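Local coordinates for uncharacterized protein (Enterococcus faecalis, PDB 3CLQ), which is of unknown function but belongs to the AllG family, consistent with a relationship to an oxamate carbamoyltransferase subunit, at residues Pro26-Phe31 and Asp165-Cys170; Glu172-Arg177 and Val202-Pro207; Val115-Asn120 and Thr126-Leu131. One frame throughout, in Å; residues are numbered along the deposited sequence.

Interaction 1: Pro26-Phe31 and Asp165-Cys170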
loop_
_atom_site.group_PDB
_atom_site.type_symbol
_atom_site.label_atom_id
_atom_site.label_comp_id
_atom_site.label_asym_id
_atom_site.label_seq_id
_atom_site.Cartn_x
_atom_site.Cartn_y
_atom_site.Cartn_z
ATOM N N PRO B 26 -2.354 -20.011 -3.225
ATOM C CA PRO B 26 -1.119 -19.902 -4.002
ATOM C C PRO B 26 0.049 -19.385 -3.166
ATOM O O PRO B 26 -0.022 -18.262 -2.627
ATOM C CB PRO B 26 -1.462 -18.855 -5.054
ATOM C CG PRO B 26 -2.944 -18.769 -5.050
ATOM C CD PRO B 26 -3.391 -19.079 -3.689
ATOM N N ILE B 27 1.106 -20.190 -3.066
ATOM C CA ILE B 27 2.320 -19.825 -2.328
ATOM C C ILE B 27 3.513 -19.641 -3.262
ATOM O O ILE B 27 3.839 -20.518 -4.070
ATOM C CB ILE B 27 2.686 -20.887 -1.267
ATOM C CG1 ILE B 27 1.472 -21.195 -0.370
ATOM C CG2 ILE B 27 3.902 -20.434 -0.426
ATOM C CD1 ILE B 27 0.926 -19.997 0.405
ATOM N N LEU B 28 4.164 -18.489 -3.167
ATOM C CA LEU B 28 5.340 -18.279 -3.978
ATOM C C LEU B 28 6.432 -19.043 -3.298
ATOM O O LEU B 28 6.808 -18.690 -2.162
ATOM C CB LEU B 28 5.705 -16.807 -4.035
ATOM C CG LEU B 28 7.054 -16.557 -4.702
ATOM C CD1 LEU B 28 7.121 -17.196 -6.099
ATOM C CD2 LEU B 28 7.272 -15.083 -4.804
ATOM N N VAL B 29 6.927 -20.096 -3.961
ATOM C CA VAL B 29 7.946 -20.943 -3.331
ATOM C C VAL B 29 9.351 -20.842 -3.915
ATOM O O VAL B 29 10.328 -21.183 -3.252
ATOM C CB VAL B 29 7.528 -22.437 -3.201
ATOM C CG1 VAL B 29 6.237 -22.560 -2.398
ATOM C CG2 VAL B 29 7.422 -23.139 -4.583
ATOM N N GLY B 30 9.474 -20.371 -5.147
ATOM C CA GLY B 30 10.795 -20.322 -5.749
ATOM C C GLY B 30 10.856 -19.547 -7.042
ATOM O O GLY B 30 9.852 -18.970 -7.484
ATOM N N PHE B 31 12.057 -19.532 -7.628
ATOM C CA PHE B 31 12.328 -18.957 -8.939
ATOM C C PHE B 31 13.332 -19.849 -9.613
ATOM O O PHE B 31 14.197 -20.411 -8.948
ATOM C CB PHE B 31 12.953 -17.579 -8.807
ATOM C CG PHE B 31 12.045 -16.545 -8.203
ATOM C CD1 PHE B 31 11.239 -15.754 -9.010
ATOM C CD2 PHE B 31 12.002 -16.354 -6.833
ATOM C CE1 PHE B 31 10.412 -14.793 -8.446
ATOM C CE2 PHE B 31 11.182 -15.389 -6.275
ATOM C CZ PHE B 31 10.391 -14.613 -7.066
ATOM N N ASP B 165 18.167 -18.064 -5.006
ATOM C CA ASP B 165 18.921 -18.271 -3.784
ATOM C C ASP B 165 18.166 -17.699 -2.570
ATOM O O ASP B 165 18.049 -18.342 -1.526
ATOM C CB ASP B 165 20.327 -17.678 -3.922
ATOM C CG ASP B 165 21.198 -18.456 -4.924
ATOM O OD1 ASP B 165 22.438 -18.238 -4.936
ATOM O OD2 ASP B 165 20.654 -19.294 -5.699
ATOM N N ALA B 166 17.616 -16.505 -2.720
ATOM C CA ALA B 166 16.858 -15.912 -1.641
ATOM C C ALA B 166 15.720 -16.831 -1.176
ATOM O O ALA B 166 15.469 -16.973 0.018
ATOM C CB ALA B 166 16.317 -14.577 -2.079
HETATM N N MSE B 167 15.023 -17.462 -2.112
HETATM C CA MSE B 167 13.864 -18.238 -1.710
HETATM C C MSE B 167 14.218 -19.557 -1.015
HETATM O O MSE B 167 13.351 -20.174 -0.382
HETATM C CB MSE B 167 12.910 -18.456 -2.879
HETATM C CG MSE B 167 12.297 -17.184 -3.386
HETATM SE SE MSE B 167 11.110 -16.334 -2.037
HETATM C CE MSE B 167 9.666 -17.688 -2.083
ATOM N N THR B 168 15.478 -19.992 -1.102
ATOM C CA THR B 168 15.879 -21.171 -0.318
ATOM C C THR B 168 16.016 -20.846 1.173
ATOM O O THR B 168 15.963 -21.753 2.006
ATOM C CB THR B 168 17.190 -21.862 -0.814
ATOM O OG1 THR B 168 18.326 -21.088 -0.416
ATOM C CG2 THR B 168 17.188 -22.067 -2.324
ATOM N N PHE B 169 16.210 -19.567 1.499
ATOM C CA PHE B 169 16.197 -19.094 2.887
ATOM C C PHE B 169 14.772 -18.860 3.382
ATOM O O PHE B 169 14.563 -18.193 4.391
ATOM C CB PHE B 169 17.020 -17.804 3.048
ATOM C CG PHE B 169 18.503 -18.015 2.944
ATOM C CD1 PHE B 169 19.159 -17.885 1.724
ATOM C CD2 PHE B 169 19.246 -18.382 4.057
ATOM C CE1 PHE B 169 20.525 -18.109 1.622
ATOM C CE2 PHE B 169 20.590 -18.591 3.954
ATOM C CZ PHE B 169 21.232 -18.458 2.731
ATOM N N CYS B 170 13.788 -19.406 2.681
ATOM C CA CYS B 170 12.401 -19.096 3.004
ATOM C C CYS B 170 11.515 -20.282 2.725
ATOM O O CYS B 170 10.761 -20.280 1.765
ATOM C CB CYS B 170 11.921 -17.894 2.187
ATOM S SG CYS B 170 10.126 -17.589 2.246
#
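Met167, modelled as selenomethionine, carries nearly the whole contact: it reaches from the last turn of helix 146-168 to the strand residues Leu28, Val29, Gly30 and Phe31. Its CG lies near the plane of the Phe31 ring and meets the ring edge at CD2, 3.6 Å away, while its CB rests 4.0 Å from Gly30 CA. The chain bends about CB-CG (chi2 -65°) and again about CG-SE (chi3 -69°), which brings the terminal methyl round to Leu28. There Met167 CE sits 3.9 Å from Leu28 CG, the two side chains crossing at about a right angle. The same CE is modelled 3.0 Å from Leu28 O, too short to be taken literally at 2.50 Å resolution.

The backbone around the contact is distinctive on both sides. Val29 and Gly30 both face Ile117 in a classic beta bulge, and it is Gly30, without a side chain, that meets Met167 CB. In the helix's final turn, Asp165 O accepts both Thr168 N at 3.1 Å and Thr168 OG1 at 3.0 Å. Leu205 of helix 195-210 also touches Met167, and the Phe31 ring meets that of His116. Just before 165-170, His164 ND1 is hydrogen-bonded to Phe31 O. Between 26-31 and 165-170 themselves no hydrogen bond crosses, so this contact is van der Waals only, made by a polarisable selenomethionine side chain.

Interaction 2: Glu172-Arg177 and Val202-Pro207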
loop_
_atom_site.group_PDB
_atom_site.type_symbol
_atom_site.label_atom_id
_atom_site.label_comp_id
_atom_site.label_asym_id
_atom_site.label_seq_id
_atom_site.Cartn_x
_atom_site.Cartn_y
_atom_site.Cartn_z
ATOM N N GLU B 172 8.957 -21.651 4.123
ATOM C CA GLU B 172 7.513 -21.527 4.285
ATOM C C GLU B 172 6.848 -20.948 3.031
ATOM O O GLU B 172 5.634 -21.060 2.849
ATOM C CB GLU B 172 7.213 -20.594 5.455
ATOM C CG GLU B 172 7.736 -19.142 5.233
ATOM C CD GLU B 172 9.166 -18.891 5.797
ATOM O OE1 GLU B 172 10.113 -19.701 5.513
ATOM O OE2 GLU B 172 9.330 -17.867 6.522
ATOM N N GLY B 173 7.648 -20.307 2.184
ATOM C CA GLY B 173 7.133 -19.596 1.044
ATOM C C GLY B 173 6.445 -18.295 1.424
ATOM O O GLY B 173 6.205 -18.013 2.596
ATOM N N ILE B 174 6.137 -17.500 0.408
ATOM C CA ILE B 174 5.360 -16.294 0.557
ATOM C C ILE B 174 3.905 -16.582 0.131
ATOM O O ILE B 174 3.636 -17.158 -0.952
ATOM C CB ILE B 174 5.991 -15.167 -0.279
ATOM C CG1 ILE B 174 7.420 -14.912 0.213
ATOM C CG2 ILE B 174 5.147 -13.902 -0.260
ATOM C CD1 ILE B 174 8.037 -13.648 -0.309
ATOM N N ASP B 175 2.970 -16.212 1.010
ATOM C CA ASP B 175 1.545 -16.446 0.782
ATOM C C ASP B 175 0.945 -15.369 -0.095
ATOM O O ASP B 175 0.830 -14.213 0.290
ATOM C CB ASP B 175 0.796 -16.529 2.111
ATOM C CG ASP B 175 -0.696 -16.736 1.932
ATOM O OD1 ASP B 175 -1.207 -16.728 0.777
ATOM O OD2 ASP B 175 -1.360 -16.914 2.974
ATOM N N LEU B 176 0.534 -15.757 -1.281
ATOM C CA LEU B 176 0.159 -14.771 -2.242
ATOM C C LEU B 176 -1.286 -14.317 -2.052
ATOM O O LEU B 176 -1.606 -13.146 -2.228
ATOM C CB LEU B 176 0.400 -15.333 -3.619
ATOM C CG LEU B 176 1.656 -14.919 -4.393
ATOM C CD1 LEU B 176 2.796 -14.376 -3.539
ATOM C CD2 LEU B 176 2.129 -16.075 -5.285
ATOM N N ARG B 177 -2.170 -15.227 -1.673
ATOM C CA ARG B 177 -3.547 -14.808 -1.485
ATOM C C ARG B 177 -3.649 -13.844 -0.321
ATOM O O ARG B 177 -4.443 -12.929 -0.345
ATOM C CB ARG B 177 -4.496 -15.980 -1.286
ATOM C CG ARG B 177 -5.945 -15.571 -1.401
ATOM C CD ARG B 177 -6.859 -16.703 -1.008
ATOM N NE ARG B 177 -6.760 -16.997 0.421
ATOM C CZ ARG B 177 -7.339 -18.039 1.013
ATOM N NH1 ARG B 177 -8.070 -18.900 0.314
ATOM N NH2 ARG B 177 -7.193 -18.217 2.313
ATOM N N VAL B 202 8.614 -6.547 -2.498
ATOM C CA VAL B 202 10.061 -6.323 -2.486
ATOM C C VAL B 202 10.509 -6.281 -1.037
ATOM O O VAL B 202 11.631 -6.635 -0.714
ATOM C CB VAL B 202 10.542 -5.031 -3.245
ATOM C CG1 VAL B 202 9.609 -4.633 -4.386
ATOM C CG2 VAL B 202 10.761 -3.856 -2.293
ATOM N N GLN B 203 9.607 -5.859 -0.162
ATOM C CA GLN B 203 9.887 -5.820 1.247
ATOM C C GLN B 203 9.967 -7.227 1.889
ATOM O O GLN B 203 10.816 -7.490 2.736
ATOM C CB GLN B 203 8.825 -4.988 1.959
ATOM C CG GLN B 203 9.132 -4.815 3.411
ATOM C CD GLN B 203 7.954 -4.325 4.202
ATOM O OE1 GLN B 203 6.789 -4.428 3.765
ATOM N NE2 GLN B 203 8.235 -3.780 5.381
ATOM N N ALA B 204 9.077 -8.123 1.507
ATOM C CA ALA B 204 9.133 -9.469 2.032
ATOM C C ALA B 204 10.378 -10.195 1.503
ATOM O O ALA B 204 10.967 -11.022 2.196
ATOM C CB ALA B 204 7.871 -10.225 1.680
ATOM N N LEU B 205 10.780 -9.883 0.277
ATOM C CA LEU B 205 11.977 -10.489 -0.303
ATOM C C LEU B 205 13.309 -10.032 0.309
ATOM O O LEU B 205 14.254 -10.811 0.353
ATOM C CB LEU B 205 12.031 -10.229 -1.807
ATOM C CG LEU B 205 11.093 -11.029 -2.710
ATOM C CD1 LEU B 205 11.231 -10.536 -4.134
ATOM C CD2 LEU B 205 11.420 -12.522 -2.640
ATOM N N THR B 206 13.400 -8.779 0.748
ATOM C CA THR B 206 14.683 -8.228 1.160
ATOM C C THR B 206 15.439 -9.091 2.170
ATOM O O THR B 206 16.595 -9.441 1.937
ATOM C CB THR B 206 14.548 -6.798 1.725
ATOM O OG1 THR B 206 14.227 -5.875 0.674
ATOM C CG2 THR B 206 15.845 -6.361 2.393
ATOM N N PRO B 207 14.796 -9.440 3.298
ATOM C CA PRO B 207 15.511 -10.188 4.339
ATOM C C PRO B 207 16.234 -11.410 3.748
ATOM O O PRO B 207 17.371 -11.704 4.090
ATOM C CB PRO B 207 14.386 -10.649 5.285
ATOM C CG PRO B 207 13.213 -9.770 5.002
ATOM C CD PRO B 207 13.383 -9.167 3.646
#
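Ile174 and Ala204 mark the nearest backbone approach between 172-177 and 202-207, yet their CA atoms remain 7.9 Å apart, so side chains must bridge the gap. The arrangement is a helix packed against an outer strand of an antiparallel sheet: 174-175 is the short last strand beside 26-33, and 202-207 belongs to helix 195-210. Gly173, in the loop just before the strand, has a positive phi (73°), a conformation that favours glycine. Directly after the strand, Asp175 takes the N-cap position of helix 176-183, where its OD1 accepts a hydrogen bond from Leu178 N.

Ile174 and Ala204 direct their CB atoms at each other. In Ile174, CG1 stands anti to the carbonyl carbon (chi1 -60°), and the nearly straight chi2 of -167° carries CD1 out to the helix. That methyl ends 4.0 Å from Ala204 CB. It also approaches one branch of Leu205, whose CD2 is 4.3 Å from Ile174 CD1. The buried surface is modest, 92 Å², as expected when one methyl meets two small apolar groups. Met179 of helix 176-183 touches both Ile174 and Ala204 and so joins in the same apolar cluster.

Another part of the helix surface serves the dimer: Val202 packs on Gln203 of the second subunit, and Thr206 on Phe223 of that subunit. Pro207 has no N-H for the preceding turn, and the helix kinks there. One residue earlier, the weak backbone bond from Thr206 N to Val202 O is accompanied by a second from the side chain, Thr206 OG1 donating to Val202 O over 3.0 Å.

Interaction 3: Val115-Asn120 and Thr126-Leu131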
loop_
_atom_site.group_PDB
_atom_site.type_symbol
_atom_site.label_atom_id
_atom_site.label_comp_id
_atom_site.label_asym_id
_atom_site.label_seq_id
_atom_site.Cartn_x
_atom_site.Cartn_y
_atom_site.Cartn_z
ATOM N N VAL B 115 11.344 -17.770 -14.055
ATOM C CA VAL B 115 9.910 -17.704 -13.743
ATOM C C VAL B 115 9.649 -17.842 -12.237
ATOM O O VAL B 115 10.450 -18.460 -11.546
ATOM C CB VAL B 115 9.097 -18.793 -14.511
ATOM C CG1 VAL B 115 9.003 -18.457 -15.982
ATOM C CG2 VAL B 115 9.702 -20.193 -14.317
ATOM N N HIS B 116 8.553 -17.242 -11.740
ATOM C CA HIS B 116 8.033 -17.508 -10.376
ATOM C C HIS B 116 7.578 -18.953 -10.306
ATOM O O HIS B 116 6.924 -19.431 -11.223
ATOM C CB HIS B 116 6.764 -16.702 -10.064
ATOM C CG HIS B 116 6.909 -15.225 -10.192
ATOM N ND1 HIS B 116 7.213 -14.605 -11.386
ATOM C CD2 HIS B 116 6.712 -14.234 -9.294
ATOM C CE1 HIS B 116 7.245 -13.295 -11.199
ATOM N NE2 HIS B 116 6.944 -13.046 -9.940
ATOM N N ILE B 117 7.876 -19.651 -9.226
ATOM C CA ILE B 117 7.271 -20.951 -9.054
ATOM C C ILE B 117 6.262 -20.839 -7.929
ATOM O O ILE B 117 6.645 -20.613 -6.775
ATOM C CB ILE B 117 8.285 -21.994 -8.670
ATOM C CG1 ILE B 117 9.520 -21.872 -9.548
ATOM C CG2 ILE B 117 7.678 -23.356 -8.811
ATOM C CD1 ILE B 117 10.794 -22.272 -8.831
ATOM N N ILE B 118 4.989 -21.006 -8.268
ATOM C CA ILE B 118 3.886 -20.754 -7.358
ATOM C C ILE B 118 3.109 -22.042 -7.180
ATOM O O ILE B 118 2.688 -22.641 -8.152
ATOM C CB ILE B 118 2.942 -19.665 -7.939
ATOM C CG1 ILE B 118 3.640 -18.312 -7.990
ATOM C CG2 ILE B 118 1.682 -19.521 -7.111
ATOM C CD1 ILE B 118 2.900 -17.326 -8.837
ATOM N N LYS B 119 2.906 -22.477 -5.951
ATOM C CA LYS B 119 2.369 -23.807 -5.725
ATOM C C LYS B 119 1.118 -23.672 -4.904
ATOM O O LYS B 119 1.094 -22.901 -3.969
ATOM C CB LYS B 119 3.396 -24.657 -4.981
ATOM C CG LYS B 119 3.102 -26.135 -4.915
ATOM C CD LYS B 119 4.326 -26.877 -4.353
ATOM C CE LYS B 119 3.972 -27.798 -3.159
ATOM N NZ LYS B 119 3.621 -27.000 -1.918
ATOM N N ASN B 120 0.069 -24.406 -5.254
ATOM C CA ASN B 120 -1.163 -24.332 -4.492
ATOM C C ASN B 120 -1.096 -25.101 -3.165
ATOM O O ASN B 120 -1.042 -26.332 -3.154
ATOM C CB ASN B 120 -2.311 -24.854 -5.333
ATOM C CG ASN B 120 -3.660 -24.406 -4.808
ATOM O OD1 ASN B 120 -3.817 -24.100 -3.619
ATOM N ND2 ASN B 120 -4.655 -24.370 -5.699
ATOM N N THR B 126 0.813 -26.426 -9.523
ATOM C CA THR B 126 1.786 -25.346 -9.673
ATOM C C THR B 126 1.480 -24.476 -10.902
ATOM O O THR B 126 1.047 -24.978 -11.937
ATOM C CB THR B 126 3.220 -25.920 -9.836
ATOM O OG1 THR B 126 3.530 -26.796 -8.752
ATOM C CG2 THR B 126 4.232 -24.810 -9.874
ATOM N N ALA B 127 1.717 -23.174 -10.789
ATOM C CA ALA B 127 1.689 -22.311 -11.965
ATOM C C ALA B 127 3.015 -21.585 -12.081
ATOM O O ALA B 127 3.813 -21.606 -11.143
ATOM C CB ALA B 127 0.573 -21.335 -11.881
ATOM N N PHE B 128 3.241 -20.943 -13.223
ATOM C CA PHE B 128 4.482 -20.226 -13.481
ATOM C C PHE B 128 4.210 -18.931 -14.254
ATOM O O PHE B 128 3.282 -18.887 -15.081
ATOM C CB PHE B 128 5.380 -21.093 -14.369
ATOM C CG PHE B 128 5.624 -22.487 -13.847
ATOM C CD1 PHE B 128 6.641 -22.734 -12.920
ATOM C CD2 PHE B 128 4.868 -23.555 -14.308
ATOM C CE1 PHE B 128 6.883 -24.029 -12.457
ATOM C CE2 PHE B 128 5.097 -24.848 -13.829
ATOM C CZ PHE B 128 6.107 -25.084 -12.901
ATOM N N THR B 129 5.017 -17.898 -14.014
ATOM C CA THR B 129 5.087 -16.716 -14.900
ATOM C C THR B 129 6.463 -16.147 -14.866
ATOM O O THR B 129 7.165 -16.315 -13.884
ATOM C CB THR B 129 4.161 -15.518 -14.532
ATOM O OG1 THR B 129 3.791 -15.535 -13.139
ATOM C CG2 THR B 129 2.941 -15.516 -15.376
ATOM N N ASN B 130 6.837 -15.440 -15.924
ATOM C CA ASN B 130 8.129 -14.782 -15.969
ATOM C C ASN B 130 8.077 -13.540 -15.106
ATOM O O ASN B 130 7.043 -13.228 -14.505
ATOM C CB ASN B 130 8.481 -14.359 -17.383
ATOM C CG ASN B 130 7.626 -13.221 -17.847
ATOM O OD1 ASN B 130 6.965 -12.576 -17.038
ATOM N ND2 ASN B 130 7.603 -12.980 -19.157
ATOM N N LEU B 131 9.211 -12.847 -15.064
ATOM C CA LEU B 131 9.381 -11.654 -14.273
ATOM C C LEU B 131 9.150 -10.406 -15.102
ATOM O O LEU B 131 9.303 -10.406 -16.316
ATOM C CB LEU B 131 10.788 -11.610 -13.698
ATOM C CG LEU B 131 11.075 -12.543 -12.526
ATOM C CD1 LEU B 131 10.813 -13.993 -12.924
ATOM C CD2 LEU B 131 12.512 -12.366 -12.094
#
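His116 grips Thr129 O twice, once through its backbone and once through its ring. His116 N donates to Thr129 O over 2.7 Å, arriving almost in line with the C=O bond. His116 ND1 donates to the same Thr129 O over 3.0 Å, and its N-H is close to straight at 162°. The acceptor lies in the imidazole plane, whereas ND1 comes in from well above the carbonyl plane. With chi1 at -57°, CG lies beside the backbone N of His116, which brings both donors of that residue to the shared acceptor. As the far nitrogen, NE2, is hydrogen-bonded to Thr236 OG1, both ring nitrogens are engaged, which fixes the ring's rotation; separately, Thr129 OG1 is bonded to Pro235 O.

Further along, Ile118 and Ala127 form the regular hydrogen-bonded pair: Ala127 N to Ile118 O is 2.9 Å, and Ile118 N to Ala127 O 3.2 Å. Two carbonyls gain CA-H···O contacts as well, His116 O from Phe128 CA at 3.4 Å and Ile118 O from Thr126 CA at 3.2 Å. On the face bearing Ile117 and Phe128, Ile117 CG2 packs 3.8 Å from Phe128 CE1 and also touches Thr126. Strand directions 160° apart, reciprocal backbone bonds and a short connection identify a beta hairpin, strands 114-120 and 126-130, at one margin of the antiparallel sheet.

The three contacts share one four-stranded antiparallel sheet, ordered 126-130, 114-120, 26-33, 174-175. Interaction 1 is central: its centre lies about 8 Å from that of interaction 2 and about 10 Å from that of interaction 3, which are themselves about 14 Å apart. Strand 26-33 makes the joins, with Leu28 N 2.6 Å from Ile174 O on one flank and Gly30 O 2.7 Å from Ile117 N on the other. Along the chain, interaction 3 is nested within the loop closed by interaction 1, and interaction 2 follows. A local hairpin is thus extended by an early and a late strand, with helix 146-168 against strand 26-33 and helix 195-210 against the outer strand 174-175.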